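PDB 5AN3: SGT1 from Saccharomyces cerevisiae, which probably acts as a co-chaperone-like adaptor that links Hsp90 to Skp1 in kinetochore and SCF ubiquitin ligase assembly, here represented by its TPR domain. Local coordinates for residues 2-14 with 26-40. Sequence-based numbering, arbitrary orientation.
Sequences PVEKDLKTAYKAL and LYDEILKGSPTNLTA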
loop_
_atom_site.group_PDB
_atom_site.type_symbol
_atom_site.label_atom_id
_atom_site.label_comp_id
_atom_site.label_asym_id
_atom_site.label_seq_id
_atom_site.Cartn_x
_atom_site.Cartn_y
_atom_site.Cartn_z
ATOM N N PRO B 2 28.156 26.315 3.649
ATOM C CA PRO B 2 27.305 27.108 2.756
ATOM C C PRO B 2 26.083 26.309 2.320
ATOM O O PRO B 2 25.927 25.168 2.750
ATOM C CB PRO B 2 28.240 27.432 1.581
ATOM C CG PRO B 2 29.164 26.265 1.511
ATOM C CD PRO B 2 29.318 25.750 2.936
ATOM N N VAL B 3 25.233 26.909 1.447
ATOM C CA VAL B 3 23.989 26.326 0.930
ATOM C C VAL B 3 24.300 25.057 0.122
ATOM O O VAL B 3 23.584 24.071 0.293
ATOM C CB VAL B 3 23.169 27.370 0.137
ATOM C CG1 VAL B 3 21.985 26.743 -0.585
ATOM C CG2 VAL B 3 22.685 28.469 1.071
ATOM N N GLU B 4 25.396 25.055 -0.685
ATOM C CA GLU B 4 25.811 23.908 -1.501
ATOM C C GLU B 4 26.052 22.668 -0.632
ATOM O O GLU B 4 25.500 21.604 -0.931
ATOM C CB GLU B 4 27.055 24.233 -2.336
ATOM N N LYS B 5 26.833 22.819 0.465
ATOM C CA LYS B 5 27.147 21.737 1.409
ATOM C C LYS B 5 25.884 21.297 2.166
ATOM O O LYS B 5 25.622 20.099 2.254
ATOM C CB LYS B 5 28.252 22.160 2.397
ATOM N N ASP B 6 25.091 22.265 2.669
ATOM C CA ASP B 6 23.859 22.032 3.412
ATOM C C ASP B 6 22.843 21.233 2.571
ATOM O O ASP B 6 22.221 20.318 3.113
ATOM C CB ASP B 6 23.250 23.359 3.892
ATOM C CG ASP B 6 23.976 24.070 5.038
ATOM O OD1 ASP B 6 24.971 23.502 5.575
ATOM O OD2 ASP B 6 23.537 25.177 5.414
ATOM N N LEU B 7 22.717 21.541 1.248
ATOM C CA LEU B 7 21.850 20.824 0.310
ATOM C C LEU B 7 22.337 19.389 0.092
ATOM O O LEU B 7 21.516 18.487 -0.086
ATOM C CB LEU B 7 21.769 21.534 -1.045
ATOM C CG LEU B 7 20.863 22.752 -1.155
ATOM C CD1 LEU B 7 21.230 23.582 -2.370
ATOM C CD2 LEU B 7 19.390 22.366 -1.167
ATOM N N LYS B 8 23.672 19.188 0.086
ATOM C CA LYS B 8 24.315 17.887 -0.091
ATOM C C LYS B 8 24.016 16.983 1.124
ATOM O O LYS B 8 23.647 15.823 0.926
ATOM C CB LYS B 8 25.829 18.051 -0.318
ATOM N N THR B 9 24.112 17.537 2.367
ATOM C CA THR B 9 23.828 16.839 3.633
ATOM C C THR B 9 22.347 16.437 3.680
ATOM O O THR B 9 22.042 15.328 4.114
ATOM C CB THR B 9 24.230 17.725 4.840
ATOM O OG1 THR B 9 25.642 17.897 4.877
ATOM C CG2 THR B 9 23.739 17.220 6.163
ATOM N N ALA B 10 21.434 17.325 3.221
ATOM C CA ALA B 10 19.989 17.096 3.185
ATOM C C ALA B 10 19.635 15.994 2.178
ATOM O O ALA B 10 18.863 15.106 2.523
ATOM C CB ALA B 10 19.268 18.384 2.850
ATOM N N TYR B 11 20.240 16.017 0.962
ATOM C CA TYR B 11 20.057 15.000 -0.090
ATOM C C TYR B 11 20.516 13.634 0.413
ATOM O O TYR B 11 19.832 12.638 0.161
ATOM C CB TYR B 11 20.823 15.381 -1.367
ATOM C CG TYR B 11 20.430 14.577 -2.589
ATOM C CD1 TYR B 11 19.376 14.983 -3.412
ATOM C CD2 TYR B 11 21.109 13.411 -2.928
ATOM C CE1 TYR B 11 19.021 14.254 -4.549
ATOM C CE2 TYR B 11 20.751 12.664 -4.052
ATOM C CZ TYR B 11 19.706 13.089 -4.860
ATOM O OH TYR B 11 19.344 12.353 -5.970
ATOM N N LYS B 12 21.655 13.595 1.139
ATOM C CA LYS B 12 22.217 12.374 1.721
ATOM C C LYS B 12 21.284 11.818 2.808
ATOM O O LYS B 12 21.161 10.606 2.929
ATOM C CB LYS B 12 23.626 12.612 2.286
ATOM N N ALA B 13 20.598 12.690 3.565
ATOM C CA ALA B 13 19.654 12.277 4.610
ATOM C C ALA B 13 18.413 11.611 4.002
ATOM O O ALA B 13 17.960 10.602 4.531
ATOM C CB ALA B 13 19.245 13.471 5.458
ATOM N N LEU B 14 17.903 12.140 2.872
ATOM C CA LEU B 14 16.729 11.629 2.169
ATOM C C LEU B 14 16.994 10.360 1.348
ATOM O O LEU B 14 16.241 9.390 1.475
ATOM C CB LEU B 14 16.188 12.723 1.229
ATOM C CG LEU B 14 14.876 12.448 0.459
ATOM C CD1 LEU B 14 13.743 12.001 1.388
ATOM C CD2 LEU B 14 14.456 13.665 -0.334
ATOM N N LEU B 26 16.081 19.627 7.486
ATOM C CA LEU B 26 17.301 20.176 6.899
ATOM C C LEU B 26 16.930 21.082 5.734
ATOM O O LEU B 26 17.523 22.160 5.592
ATOM C CB LEU B 26 18.260 19.069 6.444
ATOM C CG LEU B 26 18.946 18.301 7.578
ATOM C CD1 LEU B 26 19.552 17.032 7.071
ATOM C CD2 LEU B 26 19.964 19.147 8.304
ATOM N N TYR B 27 15.898 20.683 4.945
ATOM C CA TYR B 27 15.412 21.482 3.816
ATOM C C TYR B 27 14.657 22.726 4.303
ATOM O O TYR B 27 14.838 23.794 3.713
ATOM C CB TYR B 27 14.564 20.643 2.852
ATOM C CG TYR B 27 15.404 19.775 1.935
ATOM C CD1 TYR B 27 16.307 20.339 1.047
ATOM C CD2 TYR B 27 15.293 18.387 1.958
ATOM C CE1 TYR B 27 17.066 19.551 0.189
ATOM C CE2 TYR B 27 16.063 17.587 1.111
ATOM C CZ TYR B 27 16.942 18.176 0.224
ATOM O OH TYR B 27 17.696 17.411 -0.624
ATOM N N ASP B 28 13.870 22.609 5.403
ATOM C CA ASP B 28 13.174 23.743 6.031
ATOM C C ASP B 28 14.179 24.823 6.436
ATOM O O ASP B 28 13.938 26.007 6.184
ATOM C CB ASP B 28 12.390 23.294 7.275
ATOM C CG ASP B 28 11.119 22.522 7.002
ATOM N N GLU B 29 15.321 24.400 7.037
ATOM C CA GLU B 29 16.416 25.272 7.490
ATOM C C GLU B 29 17.023 26.026 6.296
ATOM O O GLU B 29 17.245 27.230 6.406
ATOM C CB GLU B 29 17.496 24.473 8.261
ATOM N N ILE B 30 17.242 25.332 5.153
ATOM C CA ILE B 30 17.760 25.932 3.919
ATOM C C ILE B 30 16.728 26.914 3.390
ATOM O O ILE B 30 17.094 28.023 3.018
ATOM C CB ILE B 30 18.139 24.868 2.855
ATOM C CG1 ILE B 30 19.305 23.989 3.341
ATOM C CG2 ILE B 30 18.476 25.516 1.516
ATOM C CD1 ILE B 30 19.265 22.576 2.861
ATOM N N LEU B 31 15.442 26.542 3.416
ATOM C CA LEU B 31 14.382 27.425 2.923
ATOM C C LEU B 31 14.159 28.645 3.829
ATOM O O LEU B 31 13.621 29.641 3.362
ATOM C CB LEU B 31 13.072 26.657 2.686
ATOM C CG LEU B 31 13.081 25.703 1.471
ATOM C CD1 LEU B 31 11.941 24.686 1.538
ATOM C CD2 LEU B 31 13.120 26.465 0.152
ATOM N N LYS B 32 14.615 28.592 5.098
ATOM C CA LYS B 32 14.530 29.734 6.016
ATOM C C LYS B 32 15.456 30.837 5.493
ATOM O O LYS B 32 14.996 31.959 5.272
ATOM C CB LYS B 32 14.887 29.325 7.460
ATOM N N GLY B 33 16.717 30.483 5.227
ATOM C CA GLY B 33 17.721 31.395 4.693
ATOM C C GLY B 33 17.623 31.657 3.199
ATOM O O GLY B 33 17.869 32.783 2.751
ATOM N N SER B 34 17.286 30.614 2.407
ATOM C CA SER B 34 17.176 30.672 0.948
ATOM C C SER B 34 15.767 30.241 0.502
ATOM O O SER B 34 15.587 29.110 0.025
ATOM C CB SER B 34 18.235 29.790 0.307
ATOM O OG SER B 34 19.518 30.180 0.761
ATOM N N PRO B 35 14.754 31.149 0.616
ATOM C CA PRO B 35 13.373 30.756 0.293
ATOM C C PRO B 35 13.120 30.320 -1.136
ATOM O O PRO B 35 12.193 29.537 -1.347
ATOM C CB PRO B 35 12.562 32.018 0.611
ATOM C CG PRO B 35 13.529 33.088 0.703
ATOM C CD PRO B 35 14.782 32.500 1.198
ATOM N N THR B 36 13.894 30.838 -2.107
ATOM C CA THR B 36 13.671 30.532 -3.530
ATOM C C THR B 36 14.690 29.531 -4.093
ATOM O O THR B 36 14.882 29.480 -5.302
ATOM C CB THR B 36 13.619 31.823 -4.370
ATOM O OG1 THR B 36 14.826 32.568 -4.214
ATOM C CG2 THR B 36 12.406 32.679 -4.047
ATOM N N ASN B 37 15.286 28.701 -3.235
ATOM C CA ASN B 37 16.219 27.677 -3.674
ATOM C C ASN B 37 15.424 26.524 -4.273
ATOM O O ASN B 37 14.666 25.852 -3.546
ATOM C CB ASN B 37 17.092 27.212 -2.510
ATOM C CG ASN B 37 18.136 26.201 -2.914
ATOM O OD1 ASN B 37 17.864 25.008 -3.073
ATOM N ND2 ASN B 37 19.358 26.646 -3.072
ATOM N N LEU B 38 15.587 26.294 -5.590
ATOM C CA LEU B 38 14.843 25.251 -6.284
ATOM C C LEU B 38 15.113 23.848 -5.736
ATOM O O LEU B 38 14.163 23.107 -5.521
ATOM C CB LEU B 38 15.086 25.289 -7.791
ATOM C CG LEU B 38 14.448 26.489 -8.491
ATOM C CD1 LEU B 38 15.007 26.673 -9.878
ATOM C CD2 LEU B 38 12.950 26.378 -8.536
ATOM N N THR B 39 16.365 23.496 -5.464
ATOM C CA THR B 39 16.702 22.174 -4.943
ATOM C C THR B 39 15.999 21.916 -3.593
ATOM O O THR B 39 15.408 20.847 -3.413
ATOM C CB THR B 39 18.216 22.032 -4.860
ATOM O OG1 THR B 39 18.736 22.355 -6.149
ATOM C CG2 THR B 39 18.655 20.631 -4.474
ATOM N N ALA B 40 16.021 22.898 -2.684
ATOM C CA ALA B 40 15.363 22.792 -1.391
ATOM C C ALA B 40 13.821 22.714 -1.548
ATOM O O ALA B 40 13.200 21.913 -0.863
ATOM C CB ALA B 40 15.757 23.966 -0.509
#
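This is the packing face of the first helical hairpin of the TPR domain: helix 3-16 packs antiparallel against helix 20-33, and over residues 3-14 and 26-33 the axes approach to 9.6 Å and cross at -156°, while the start of helix 38-52 meets L7. A10 sits where the pair comes together. Its CB lies 3.6 Å from the centroid of the Y27 ring, nearly above it, a CH-pi contact over one face, and also touches L26 CB. Torsion brings the ring there, CG of Y27 being turned beside its own backbone N (chi1 -78°). At the ring's edge, in plane, L7 CD2 approaches CE1 at 3.9 Å. That same methyl is the tip of a knob seated among Y27, I30, T39 and A40. I30 returns the packing in the other direction, lodged among V3, D6, L7 and A10, with CD1 3.7 Å from the backbone O of D6. L26 CD1 continues the apolar seam, 3.9 Å from A13 CB.

Past the end of helix 20-33, N37 N-caps helix 38-52: its OD1 accepts from A40 N at 2.8 Å, in the carbonyl plane. With CG anti to the backbone N (chi1 -177°), the amide also reaches the first helix, where ND2 is 3.6 Å from V3 CG1 and OD1 lies against the methyls of L7. Beyond the contact, F43 touches both Y27 and Y11, extending the packing along helix 38-52. An alanine in place of Y27 would probably leave A10 CB without its ring face and L7 CD2 without its edge, opening a gap between the first two helices. Packing between the segments is therefore essentially van der Waals, relying on the fit of A10 and L7 against the Y27 ring and of I30 among its four neighbours, with the polar cap kept within its own segment.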